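Local structure of carboxypeptidase A (Helicoverpa armigera, 1JQG) at residues S109-S114 / K120-E125; R113-F118 / K136-V141; T240-G245 / M249-N254. The protein is the pro-form of an M14-family enzyme that probably acts as a zinc-dependent carboxypeptidase, trimming residues from the C-terminal ends of peptides. One frame throughout, in Å; residues are numbered along the deposited sequence.

Contact 1. Residues S109-S114 / K120-E125; sequences SNSTRS and KIHSYE
Ser-111 and His-122 make the tight end of this contact, with Ser-111 OG 3.1 Å from His-122 CE1, at the edge of the imidazole and near its plane. The hydroxyl meets a ring carbon; His-122 ND1 is farther, 3.8 Å from the same OG, whose polar partner is Ser-117 N in a weak hydrogen bond. His-122 NE2 is engaged separately by a hydrogen bond to Ser-117 O, which probably helps to set the rotation of the ring.

Lys-120 runs its aliphatic chain alongside the two serines. Its CD rests against Ser-109 CB at 3.8 Å, and its CE against Ser-111 CB at 3.6 Å. A turn about the CD-CE bond (chi4 89°) carries NZ to a salt bridge with Glu-126. Ser-109, just past the end of helix 92-108, places OG anti to its own nitrogen (chi1 -175°), where it accepts from Ser-111 N at 3.1 Å in an ST turn and also hydrogen-bonds Asp-119. With an alanine here the turn would probably lose its side-chain acceptor, leaving Ser-111 N and Asp-119 without this mate.

The outer side is looser: Asn-110 and Thr-112 direct their CB atoms away from Lys-120 and His-122 and are exposed. No hydrogen bond joins the two segments directly. The chemistry thus implies van der Waals packing between them, with polar bonds made within a segment or to nearby Asp-119, Ser-117 and Glu-126.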
ATOM      1  N   SER A 109     -17.173 -15.443 -11.599  1.00 35.80           N
ATOM      2  CA  SER A 109     -16.950 -14.127 -12.129  1.00 38.73           C
ATOM      3  C   SER A 109     -17.158 -14.036 -13.641  1.00 40.52           C
ATOM      4  O   SER A 109     -16.624 -14.790 -14.445  1.00 41.54           O
ATOM      5  CB  SER A 109     -15.535 -13.632 -11.799  1.00 37.73           C
ATOM      6  OG  SER A 109     -15.392 -12.291 -12.239  1.00 33.39           O
ATOM      7  N   ASN A 110     -17.813 -12.953 -14.060  1.00 36.56           N
ATOM      8  CA  ASN A 110     -18.008 -12.646 -15.468  1.00 34.17           C
ATOM      9  C   ASN A 110     -16.960 -11.674 -15.964  1.00 31.70           C
ATOM     10  O   ASN A 110     -17.125 -10.923 -16.903  1.00 32.50           O
ATOM     11  CB  ASN A 110     -19.424 -12.090 -15.685  1.00 38.48           C
ATOM     12  CG  ASN A 110     -20.518 -13.123 -15.492  1.00 41.69           C
ATOM     13  OD1 ASN A 110     -21.679 -12.871 -15.133  1.00 45.49           O
ATOM     14  ND2 ASN A 110     -20.180 -14.378 -15.739  1.00 42.35           N
ATOM     15  N   SER A 111     -15.848 -11.578 -15.256  1.00 33.16           N
ATOM     16  CA  SER A 111     -14.742 -10.690 -15.522  1.00 25.61           C
ATOM     17  C   SER A 111     -14.160 -10.998 -16.881  1.00 24.06           C
ATOM     18  O   SER A 111     -14.099 -12.138 -17.282  1.00 31.30           O
ATOM     19  CB  SER A 111     -13.628 -10.862 -14.496  1.00 18.15           C
ATOM     20  OG  SER A 111     -12.662  -9.834 -14.590  1.00 23.58           O
ATOM     21  N   THR A 112     -13.752  -9.975 -17.608  1.00 28.40           N
ATOM     22  CA  THR A 112     -13.217 -10.154 -18.958  1.00 28.77           C
ATOM     23  C   THR A 112     -11.950  -9.330 -19.114  1.00 30.21           C
ATOM     24  O   THR A 112     -11.547  -8.476 -18.325  1.00 33.13           O
ATOM     25  CB  THR A 112     -14.257  -9.814 -20.044  1.00 26.93           C
ATOM     26  OG1 THR A 112     -13.727 -10.074 -21.330  1.00 39.44           O
ATOM     27  CG2 THR A 112     -14.510  -8.309 -20.027  1.00 24.09           C
ATOM     28  N   ARG A 113     -11.238  -9.537 -20.218  1.00 30.78           N
ATOM     29  CA  ARG A 113     -10.003  -8.817 -20.511  1.00 27.02           C
ATOM     30  C   ARG A 113     -10.203  -7.309 -20.618  1.00 27.93           C
ATOM     31  O   ARG A 113      -9.379  -6.515 -20.152  1.00 26.98           O
ATOM     32  CB  ARG A 113      -9.356  -9.442 -21.736  1.00 24.26           C
ATOM     33  CG  ARG A 113      -8.001  -8.865 -22.130  1.00 35.00           C
ATOM     34  CD  ARG A 113      -7.366  -9.651 -23.278  1.00 26.59           C
ATOM     35  NE  ARG A 113      -6.059  -9.114 -23.642  1.00 36.93           N
ATOM     36  CZ  ARG A 113      -4.972  -9.860 -23.847  1.00 40.60           C
ATOM     37  NH1 ARG A 113      -3.825  -9.268 -24.184  1.00 45.10           N
ATOM     38  NH2 ARG A 113      -4.883 -11.182 -23.737  1.00 41.58           N
ATOM     39  N   SER A 114     -11.273  -6.838 -21.256  1.00 28.02           N
ATOM     40  CA  SER A 114     -11.539  -5.416 -21.443  1.00 24.88           C
ATOM     41  C   SER A 114     -12.274  -4.788 -20.256  1.00 22.79           C
ATOM     42  O   SER A 114     -12.383  -3.551 -20.163  1.00 16.16           O
ATOM     43  CB  SER A 114     -12.344  -5.121 -22.722  1.00 29.36           C
ATOM     44  OG  SER A 114     -13.637  -5.713 -22.832  1.00 31.27           O
ATOM     45  N   LYS A 120     -13.544 -10.340  -7.833  1.00 17.97           N
ATOM     46  CA  LYS A 120     -12.396 -11.213  -7.662  1.00 19.54           C
ATOM     47  C   LYS A 120     -11.081 -10.457  -7.716  1.00 19.94           C
ATOM     48  O   LYS A 120     -11.084  -9.296  -8.093  1.00 24.81           O
ATOM     49  CB  LYS A 120     -12.397 -12.333  -8.711  1.00 27.35           C
ATOM     50  CG  LYS A 120     -12.098 -11.861 -10.147  1.00 28.79           C
ATOM     51  CD  LYS A 120     -11.903 -13.076 -11.035  1.00 28.02           C
ATOM     52  CE  LYS A 120     -11.310 -12.696 -12.380  1.00 36.24           C
ATOM     53  NZ  LYS A 120      -9.807 -12.719 -12.262  1.00 41.35           N
ATOM     54  N   ILE A 121      -9.978 -11.098  -7.367  1.00 20.08           N
ATOM     55  CA  ILE A 121      -8.660 -10.488  -7.361  1.00 19.50           C
ATOM     56  C   ILE A 121      -8.057 -10.800  -8.739  1.00 23.94           C
ATOM     57  O   ILE A 121      -8.090 -11.937  -9.219  1.00 22.39           O
ATOM     58  CB  ILE A 121      -7.758 -11.019  -6.240  1.00 22.35           C
ATOM     59  CG1 ILE A 121      -8.306 -10.703  -4.835  1.00 17.40           C
ATOM     60  CG2 ILE A 121      -6.334 -10.510  -6.246  1.00 26.70           C
ATOM     61  CD1 ILE A 121      -8.562  -9.233  -4.604  1.00 17.32           C
ATOM     62  N   HIS A 122      -7.471  -9.781  -9.356  1.00 22.21           N
ATOM     63  CA  HIS A 122      -6.873  -9.928 -10.675  1.00 22.03           C
ATOM     64  C   HIS A 122      -5.349  -9.982 -10.602  1.00 20.83           C
ATOM     65  O   HIS A 122      -4.697  -9.225  -9.880  1.00 23.99           O
ATOM     66  CB  HIS A 122      -7.301  -8.725 -11.563  1.00 16.61           C
ATOM     67  CG  HIS A 122      -8.790  -8.556 -11.608  1.00 23.64           C
ATOM     68  ND1 HIS A 122      -9.633  -9.342 -12.389  1.00 26.58           N
ATOM     69  CD2 HIS A 122      -9.593  -7.692 -10.936  1.00 23.04           C
ATOM     70  CE1 HIS A 122     -10.889  -8.949 -12.189  1.00 23.19           C
ATOM     71  NE2 HIS A 122     -10.893  -7.946 -11.314  1.00 18.66           N
ATOM     72  N   SER A 123      -4.745 -10.832 -11.406  1.00 14.99           N
ATOM     73  CA  SER A 123      -3.304 -11.009 -11.434  1.00 19.59           C
ATOM     74  C   SER A 123      -2.621  -9.893 -12.203  1.00 24.50           C
ATOM     75  O   SER A 123      -3.261  -9.032 -12.834  1.00 21.97           O
ATOM     76  CB  SER A 123      -2.945 -12.362 -12.068  1.00 22.96           C
ATOM     77  OG  SER A 123      -3.340 -12.377 -13.425  1.00 25.12           O
ATOM     78  N   TYR A 124      -1.274  -9.906 -12.170  1.00 24.02           N
ATOM     79  CA  TYR A 124      -0.494  -8.870 -12.826  1.00 18.69           C
ATOM     80  C   TYR A 124      -0.793  -8.901 -14.323  1.00 19.53           C
ATOM     81  O   TYR A 124      -0.960  -7.854 -14.963  1.00 19.83           O
ATOM     82  CB  TYR A 124       1.010  -9.086 -12.546  1.00 23.64           C
ATOM     83  CG  TYR A 124       1.904  -8.503 -13.648  1.00 22.99           C
ATOM     84  CD1 TYR A 124       2.091  -7.128 -13.775  1.00 21.30           C
ATOM     85  CD2 TYR A 124       2.508  -9.346 -14.573  1.00 22.38           C
ATOM     86  CE1 TYR A 124       2.853  -6.603 -14.795  1.00 25.17           C
ATOM     87  CE2 TYR A 124       3.296  -8.832 -15.584  1.00 25.65           C
ATOM     88  CZ  TYR A 124       3.467  -7.454 -15.695  1.00 27.60           C
ATOM     89  OH  TYR A 124       4.227  -6.938 -16.712  1.00 28.33           O
ATOM     90  N   GLU A 125      -0.824 -10.095 -14.894  1.00 19.03           N
ATOM     91  CA  GLU A 125      -1.052 -10.287 -16.328  1.00 21.73           C
ATOM     92  C   GLU A 125      -2.404  -9.725 -16.757  1.00 20.67           C
ATOM     93  O   GLU A 125      -2.461  -9.125 -17.814  1.00 19.59           O
ATOM     94  CB  GLU A 125      -0.961 -11.770 -16.692  1.00 25.83           C
ATOM     95  CG  GLU A 125       0.373 -12.423 -16.452  1.00 38.07           C
ATOM     96  CD  GLU A 125       0.718 -12.706 -14.997  1.00 43.17           C
ATOM     97  OE1 GLU A 125      -0.237 -12.706 -14.181  1.00 35.22           O
ATOM     98  OE2 GLU A 125       1.923 -12.919 -14.699  1.00 45.36           O
TER

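Contact 2. Residues R113-F118 / K136-V141; sequences RSRLSF and KEFPNV
Arg-115 lays the end of its guanidinium beside Phe-138 and the carboxylate of Glu-137, its NH2 touching both. Toward the ring the approach is at the edge, near the ring plane, with NH2 3.8 Å from Phe-138 CZ; the arginine does not lie over the ring face, so no cation-pi stack is formed. Toward the acid NH2 forms a salt bridge, 2.7 Å from Glu-137 OE2. The two side chains cross at about a right angle, yet their flat ends are nearly coplanar, the guanidinium and carboxylate planes differing by 17°.

The attached hydrogen bond is nevertheless weak, bent to 118° at the hydrogen, and Glu-137 OE1 stands farther off, 3.5 Å from Arg-115 NH2. The pairing therefore rests on charge and on one nitrogen rather than on a two-pronged grip. A bend at chi2 (-68°) turns the arginine chain to reach it. Glu-137 CG sits 3.7 Å above the Phe-138 ring plane, toward its rim. Val-199 and Ile-200 of helix 187-200 also touch Phe-138, and Ile-200 touches Arg-115 as well.

This is a surface salt bridge at the C-terminal end of helix 124-137, tying the preceding loop to the helix on the outside of the alpha/beta carboxypeptidase fold.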
ATOM      1  N   ARG A 113     -11.238  -9.537 -20.218  1.00 30.78           N
ATOM      2  CA  ARG A 113     -10.003  -8.817 -20.511  1.00 27.02           C
ATOM      3  C   ARG A 113     -10.203  -7.309 -20.618  1.00 27.93           C
ATOM      4  O   ARG A 113      -9.379  -6.515 -20.152  1.00 26.98           O
ATOM      5  CB  ARG A 113      -9.356  -9.442 -21.736  1.00 24.26           C
ATOM      6  CG  ARG A 113      -8.001  -8.865 -22.130  1.00 35.00           C
ATOM      7  CD  ARG A 113      -7.366  -9.651 -23.278  1.00 26.59           C
ATOM      8  NE  ARG A 113      -6.059  -9.114 -23.642  1.00 36.93           N
ATOM      9  CZ  ARG A 113      -4.972  -9.860 -23.847  1.00 40.60           C
ATOM     10  NH1 ARG A 113      -3.825  -9.268 -24.184  1.00 45.10           N
ATOM     11  NH2 ARG A 113      -4.883 -11.182 -23.737  1.00 41.58           N
ATOM     12  N   SER A 114     -11.273  -6.838 -21.256  1.00 28.02           N
ATOM     13  CA  SER A 114     -11.539  -5.416 -21.443  1.00 24.88           C
ATOM     14  C   SER A 114     -12.274  -4.788 -20.256  1.00 22.79           C
ATOM     15  O   SER A 114     -12.383  -3.551 -20.163  1.00 16.16           O
ATOM     16  CB  SER A 114     -12.344  -5.121 -22.722  1.00 29.36           C
ATOM     17  OG  SER A 114     -13.637  -5.713 -22.832  1.00 31.27           O
ATOM     18  N   ARG A 115     -12.895  -5.595 -19.402  1.00 20.54           N
ATOM     19  CA  ARG A 115     -13.655  -5.153 -18.257  1.00 21.81           C
ATOM     20  C   ARG A 115     -13.410  -6.007 -17.021  1.00 24.27           C
ATOM     21  O   ARG A 115     -14.003  -7.067 -16.829  1.00 27.58           O
ATOM     22  CB  ARG A 115     -15.154  -5.114 -18.564  1.00 17.54           C
ATOM     23  CG  ARG A 115     -15.640  -4.174 -19.642  1.00 18.99           C
ATOM     24  CD  ARG A 115     -15.509  -2.697 -19.310  1.00 15.78           C
ATOM     25  NE  ARG A 115     -15.426  -1.903 -20.580  1.00 26.06           N
ATOM     26  CZ  ARG A 115     -16.508  -1.273 -21.010  1.00 34.69           C
ATOM     27  NH1 ARG A 115     -17.653  -1.369 -20.303  1.00 47.34           N
ATOM     28  NH2 ARG A 115     -16.462  -0.550 -22.118  1.00 30.76           N
ATOM     29  N   LEU A 116     -12.519  -5.570 -16.142  1.00 28.60           N
ATOM     30  CA  LEU A 116     -12.249  -6.229 -14.873  1.00 26.69           C
ATOM     31  C   LEU A 116     -13.347  -5.935 -13.863  1.00 30.38           C
ATOM     32  O   LEU A 116     -13.577  -4.776 -13.572  1.00 32.22           O
ATOM     33  CB  LEU A 116     -10.897  -5.790 -14.324  1.00 21.28           C
ATOM     34  CG  LEU A 116      -9.647  -6.178 -15.127  1.00 30.74           C
ATOM     35  CD1 LEU A 116      -8.395  -5.789 -14.370  1.00 32.81           C
ATOM     36  CD2 LEU A 116      -9.507  -7.660 -15.482  1.00 27.34           C
ATOM     37  N   SER A 117     -14.016  -6.968 -13.361  1.00 33.92           N
ATOM     38  CA  SER A 117     -15.086  -6.842 -12.389  1.00 32.03           C
ATOM     39  C   SER A 117     -14.545  -6.598 -10.986  1.00 30.41           C
ATOM     40  O   SER A 117     -13.335  -6.693 -10.764  1.00 29.06           O
ATOM     41  CB  SER A 117     -15.938  -8.115 -12.425  1.00 33.14           C
ATOM     42  OG  SER A 117     -16.708  -8.186 -13.623  1.00 51.95           O
ATOM     43  N   PHE A 118     -15.465  -6.322 -10.036  1.00 23.86           N
ATOM     44  CA  PHE A 118     -15.055  -6.149  -8.650  1.00 23.61           C
ATOM     45  C   PHE A 118     -15.543  -7.304  -7.770  1.00 26.48           C
ATOM     46  O   PHE A 118     -15.842  -7.142  -6.589  1.00 28.68           O
ATOM     47  CB  PHE A 118     -15.515  -4.812  -8.095  1.00 23.97           C
ATOM     48  CG  PHE A 118     -15.058  -3.641  -8.909  1.00 27.22           C
ATOM     49  CD1 PHE A 118     -15.820  -3.072  -9.897  1.00 22.09           C
ATOM     50  CD2 PHE A 118     -13.779  -3.135  -8.642  1.00 29.38           C
ATOM     51  CE1 PHE A 118     -15.331  -1.998 -10.628  1.00 31.00           C
ATOM     52  CE2 PHE A 118     -13.290  -2.064  -9.365  1.00 27.29           C
ATOM     53  CZ  PHE A 118     -14.067  -1.498 -10.356  1.00 31.02           C
ATOM     54  N   LYS A 136      -7.188   1.201 -26.312  1.00 21.52           N
ATOM     55  CA  LYS A 136      -7.833   0.957 -27.603  1.00 21.24           C
ATOM     56  C   LYS A 136      -9.273   1.453 -27.718  1.00 19.54           C
ATOM     57  O   LYS A 136      -9.681   1.939 -28.749  1.00 25.00           O
ATOM     58  CB  LYS A 136      -7.888  -0.561 -27.840  1.00 18.35           C
ATOM     59  CG  LYS A 136      -6.512  -1.188 -28.003  1.00 21.90           C
ATOM     60  CD  LYS A 136      -6.633  -2.673 -28.344  1.00 20.21           C
ATOM     61  CE  LYS A 136      -5.316  -3.414 -28.027  1.00 17.56           C
ATOM     62  NZ  LYS A 136      -5.519  -4.893 -28.137  1.00 17.80           N
ATOM     63  N   GLU A 137     -10.049   1.326 -26.642  1.00 20.08           N
ATOM     64  CA  GLU A 137     -11.459   1.713 -26.649  1.00 22.29           C
ATOM     65  C   GLU A 137     -11.680   3.176 -26.317  1.00 23.30           C
ATOM     66  O   GLU A 137     -12.658   3.796 -26.755  1.00 24.86           O
ATOM     67  CB  GLU A 137     -12.257   0.869 -25.643  1.00 22.07           C
ATOM     68  CG  GLU A 137     -13.764   0.900 -25.805  1.00 21.93           C
ATOM     69  CD  GLU A 137     -14.500  -0.023 -24.851  1.00 18.85           C
ATOM     70  OE1 GLU A 137     -13.794  -0.912 -24.318  1.00 19.46           O
ATOM     71  OE2 GLU A 137     -15.724   0.083 -24.602  1.00 18.66           O
ATOM     72  N   PHE A 138     -10.785   3.770 -25.510  1.00 21.76           N
ATOM     73  CA  PHE A 138     -10.888   5.167 -25.109  1.00 22.31           C
ATOM     74  C   PHE A 138      -9.613   5.968 -25.369  1.00 26.28           C
ATOM     75  O   PHE A 138      -8.940   6.478 -24.433  1.00 28.74           O
ATOM     76  CB  PHE A 138     -11.230   5.196 -23.591  1.00 15.97           C
ATOM     77  CG  PHE A 138     -12.435   4.365 -23.242  1.00 16.25           C
ATOM     78  CD1 PHE A 138     -12.238   3.136 -22.625  1.00 22.64           C
ATOM     79  CD2 PHE A 138     -13.733   4.737 -23.558  1.00 13.61           C
ATOM     80  CE1 PHE A 138     -13.312   2.306 -22.293  1.00 20.62           C
ATOM     81  CE2 PHE A 138     -14.800   3.911 -23.217  1.00 21.37           C
ATOM     82  CZ  PHE A 138     -14.619   2.682 -22.600  1.00 14.10           C
ATOM     83  N   PRO A 139      -9.210   6.114 -26.628  1.00 24.94           N
ATOM     84  CA  PRO A 139      -7.962   6.752 -27.007  1.00 24.22           C
ATOM     85  C   PRO A 139      -7.902   8.244 -26.772  1.00 21.31           C
ATOM     86  O   PRO A 139      -6.822   8.801 -26.653  1.00 22.79           O
ATOM     87  CB  PRO A 139      -7.829   6.391 -28.497  1.00 22.59           C
ATOM     88  CG  PRO A 139      -9.231   6.279 -28.970  1.00 24.91           C
ATOM     89  CD  PRO A 139      -9.898   5.560 -27.830  1.00 25.34           C
ATOM     90  N   ASN A 140      -9.056   8.909 -26.726  1.00 18.35           N
ATOM     91  CA  ASN A 140      -9.069  10.350 -26.462  1.00 20.35           C
ATOM     92  C   ASN A 140      -8.824  10.756 -25.021  1.00 20.35           C
ATOM     93  O   ASN A 140      -8.560  11.939 -24.751  1.00 27.01           O
ATOM     94  CB  ASN A 140     -10.399  10.944 -26.965  1.00 21.21           C
ATOM     95  CG  ASN A 140     -10.376  11.140 -28.468  1.00 31.13           C
ATOM     96  OD1 ASN A 140     -10.461  10.226 -29.302  1.00 28.74           O
ATOM     97  ND2 ASN A 140     -10.286  12.419 -28.818  1.00 32.06           N
ATOM     98  N   VAL A 141      -9.101   9.881 -24.058  1.00 19.16           N
ATOM     99  CA  VAL A 141      -8.813  10.175 -22.659  1.00 20.88           C
ATOM    100  C   VAL A 141      -7.772   9.292 -21.994  1.00 18.06           C
ATOM    101  O   VAL A 141      -7.114   9.752 -21.074  1.00 17.67           O
ATOM    102  CB  VAL A 141     -10.107  10.149 -21.830  1.00 27.90           C
ATOM    103  CG1 VAL A 141     -11.141  11.173 -22.303  1.00 26.45           C
ATOM    104  CG2 VAL A 141     -10.696   8.747 -21.848  1.00 35.10           C
TER

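Contact 3. Residues T240-G245 / M249-N254; sequences TGYMAG and MGVDLN
Tyr-242 OH is gripped from outside the contact by a hydrogen bond to Glu-282 and a weak one to Ser-281, while Val-251 CG2 presses against it at 3.7 Å. Both segments belong to the long loop between helices 221-228 and 283-294 of the zinc carboxypeptidase fold, where the chain turns back on itself.

The methyl of Val-251 also lies 3.6 Å from Tyr-242 CE1, so the phenol end of the ring is met by one branch of the valine. Side chain crosses side chain at about a right angle, and the valine approaches the ring obliquely. Placing CG2 anti to the carbonyl carbon is what sends that branch to the tyrosine. Around the same ring, Arg-277 makes a cation-pi contact and Phe-274 an edge-to-face one, so apolar and polar neighbours together probably hold its orientation.

A second meeting, methyl to methyl, joins Thr-240 and Met-249, which lie side by side and point the same way. Met-249 bends at chi3 (-87°), bringing CE to 3.7 Å from Thr-240 CG2.

Beyond Val-251 the chain heads for the metal: Asp-252 OD2 hydrogen-bonds NE2 of the zinc ligand His-181, a second-shell role. In an Asx turn the same oxygen accepts from Asn-254 N at 3.1 Å, the donor standing 45° out of the carboxylate plane.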
ATOM      1  N   THR A 240      17.991  -9.772  -6.364  1.00 24.61           N
ATOM      2  CA  THR A 240      19.047 -10.720  -5.925  1.00 21.66           C
ATOM      3  C   THR A 240      20.375  -9.988  -5.862  1.00 26.26           C
ATOM      4  O   THR A 240      20.456  -8.762  -6.008  1.00 29.06           O
ATOM      5  CB  THR A 240      19.159 -11.907  -6.868  1.00 16.80           C
ATOM      6  OG1 THR A 240      19.266 -11.453  -8.219  1.00 27.93           O
ATOM      7  CG2 THR A 240      17.936 -12.805  -6.840  1.00 22.06           C
ATOM      8  N   GLY A 241      21.470 -10.725  -5.604  1.00 29.17           N
ATOM      9  CA  GLY A 241      22.798 -10.116  -5.572  1.00 22.27           C
ATOM     10  C   GLY A 241      23.042  -9.349  -4.296  1.00 27.15           C
ATOM     11  O   GLY A 241      23.940  -8.499  -4.241  1.00 29.70           O
ATOM     12  N   TYR A 242      22.277  -9.607  -3.232  1.00 26.81           N
ATOM     13  CA  TYR A 242      22.451  -8.912  -1.967  1.00 23.87           C
ATOM     14  C   TYR A 242      22.970  -9.848  -0.872  1.00 27.55           C
ATOM     15  O   TYR A 242      23.419  -9.314   0.131  1.00 25.91           O
ATOM     16  CB  TYR A 242      21.145  -8.347  -1.429  1.00 24.50           C
ATOM     17  CG  TYR A 242      20.740  -7.018  -2.000  1.00 24.40           C
ATOM     18  CD1 TYR A 242      19.778  -6.869  -2.990  1.00 21.50           C
ATOM     19  CD2 TYR A 242      21.375  -5.873  -1.509  1.00 22.91           C
ATOM     20  CE1 TYR A 242      19.475  -5.594  -3.456  1.00 25.72           C
ATOM     21  CE2 TYR A 242      21.052  -4.612  -1.961  1.00 21.45           C
ATOM     22  CZ  TYR A 242      20.097  -4.472  -2.948  1.00 23.67           C
ATOM     23  OH  TYR A 242      19.748  -3.226  -3.464  1.00 20.04           O
ATOM     24  N   MET A 243      23.186 -11.123  -1.180  1.00 29.98           N
ATOM     25  CA  MET A 243      23.723 -12.087  -0.232  1.00 27.85           C
ATOM     26  C   MET A 243      24.233 -13.305  -0.977  1.00 32.25           C
ATOM     27  O   MET A 243      23.716 -13.754  -2.009  1.00 36.37           O
ATOM     28  CB  MET A 243      22.664 -12.471   0.792  1.00 36.18           C
ATOM     29  CG  MET A 243      23.092 -13.496   1.804  1.00 43.89           C
ATOM     30  SD  MET A 243      21.808 -13.927   2.983  1.00 44.76           S
ATOM     31  CE  MET A 243      22.206 -12.598   4.149  1.00 45.27           C
ATOM     32  N   ALA A 244      25.234 -13.958  -0.409  1.00 35.03           N
ATOM     33  CA  ALA A 244      25.842 -15.167  -0.952  1.00 34.49           C
ATOM     34  C   ALA A 244      24.873 -16.306  -1.146  1.00 34.42           C
ATOM     35  O   ALA A 244      24.167 -16.717  -0.214  1.00 32.14           O
ATOM     36  CB  ALA A 244      26.929 -15.602   0.040  1.00 34.65           C
ATOM     37  N   GLY A 245      24.715 -16.745  -2.389  1.00 38.63           N
ATOM     38  CA  GLY A 245      23.765 -17.820  -2.692  1.00 39.80           C
ATOM     39  C   GLY A 245      22.322 -17.343  -2.633  1.00 39.46           C
ATOM     40  O   GLY A 245      21.370 -18.100  -2.762  1.00 35.42           O
ATOM     41  N   MET A 249      16.745 -12.282   0.058  1.00 29.93           N
ATOM     42  CA  MET A 249      16.642 -11.378  -1.071  1.00 25.87           C
ATOM     43  C   MET A 249      15.483 -10.396  -0.899  1.00 27.58           C
ATOM     44  O   MET A 249      14.690 -10.476   0.022  1.00 26.81           O
ATOM     45  CB  MET A 249      16.459 -12.144  -2.376  1.00 31.86           C
ATOM     46  CG  MET A 249      15.348 -13.152  -2.486  1.00 32.71           C
ATOM     47  SD  MET A 249      15.515 -14.403  -3.793  1.00 35.34           S
ATOM     48  CE  MET A 249      14.758 -13.514  -5.150  1.00 33.56           C
ATOM     49  N   GLY A 250      15.419  -9.404  -1.810  1.00 26.50           N
ATOM     50  CA  GLY A 250      14.400  -8.394  -1.852  1.00 18.78           C
ATOM     51  C   GLY A 250      14.662  -7.205  -0.946  1.00 20.08           C
ATOM     52  O   GLY A 250      15.095  -7.308   0.217  1.00 21.35           O
ATOM     53  N   VAL A 251      14.200  -6.071  -1.414  1.00 18.84           N
ATOM     54  CA  VAL A 251      14.301  -4.775  -0.791  1.00 19.00           C
ATOM     55  C   VAL A 251      12.888  -4.225  -0.538  1.00 20.86           C
ATOM     56  O   VAL A 251      11.981  -4.428  -1.338  1.00 17.44           O
ATOM     57  CB  VAL A 251      15.055  -3.791  -1.690  1.00 16.64           C
ATOM     58  CG1 VAL A 251      14.886  -2.373  -1.160  1.00 15.73           C
ATOM     59  CG2 VAL A 251      16.515  -4.181  -1.894  1.00 22.32           C
ATOM     60  N   ASP A 252      12.701  -3.619   0.640  1.00 22.77           N
ATOM     61  CA  ASP A 252      11.438  -2.952   0.949  1.00 21.26           C
ATOM     62  C   ASP A 252      11.396  -1.635   0.157  1.00 21.08           C
ATOM     63  O   ASP A 252      12.097  -0.671   0.475  1.00 15.39           O
ATOM     64  CB  ASP A 252      11.359  -2.658   2.442  1.00 23.22           C
ATOM     65  CG  ASP A 252      10.021  -2.105   2.888  1.00 21.78           C
ATOM     66  OD1 ASP A 252       9.818  -2.069   4.118  1.00 26.05           O
ATOM     67  OD2 ASP A 252       9.198  -1.721   2.011  1.00 17.02           O
ATOM     68  N   LEU A 253      10.538  -1.633  -0.871  1.00 19.32           N
ATOM     69  CA  LEU A 253      10.471  -0.437  -1.748  1.00 18.54           C
ATOM     70  C   LEU A 253       9.994   0.823  -1.070  1.00 16.13           C
ATOM     71  O   LEU A 253      10.279   1.943  -1.472  1.00 16.67           O
ATOM     72  CB  LEU A 253       9.583  -0.732  -2.950  1.00 15.73           C
ATOM     73  CG  LEU A 253      10.061  -1.808  -3.920  1.00 20.09           C
ATOM     74  CD1 LEU A 253       9.004  -2.050  -4.997  1.00 15.02           C
ATOM     75  CD2 LEU A 253      11.403  -1.391  -4.566  1.00 16.57           C
ATOM     76  N   ASN A 254       9.304   0.700   0.063  1.00 19.08           N
ATOM     77  CA  ASN A 254       8.820   1.859   0.808  1.00 19.57           C
ATOM     78  C   ASN A 254       9.887   2.365   1.752  1.00 16.94           C
ATOM     79  O   ASN A 254       9.633   3.143   2.676  1.00 19.49           O
ATOM     80  CB  ASN A 254       7.508   1.547   1.526  1.00 13.56           C
ATOM     81  CG  ASN A 254       6.618   2.797   1.624  1.00 22.93           C
ATOM     82  OD1 ASN A 254       6.820   3.759   0.869  1.00 13.81           O
ATOM     83  ND2 ASN A 254       5.648   2.832   2.525  1.00 22.85           N
TER

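Contacts 1 and 2 are neighbours, with centres 12 Å apart. Both start from the loop after helix 92-108, share Arg-113 and Ser-114, and end at opposite ends of helix 124-137. They also touch directly, His-122 of contact 1 packing on Leu-116 of contact 2. Contact 3 follows later in the chain, in the loop between helices 221-228 and 283-294, with its centre about 30 Å from that of contact 1 and 36 Å from that of contact 2. Contact 1 thus packs the connection between helices 92-108 and 124-137 on itself, and contact 2 joins it to the C-terminal end of the second helix, whereas contact 3 lies in a loop that runs close to the zinc site.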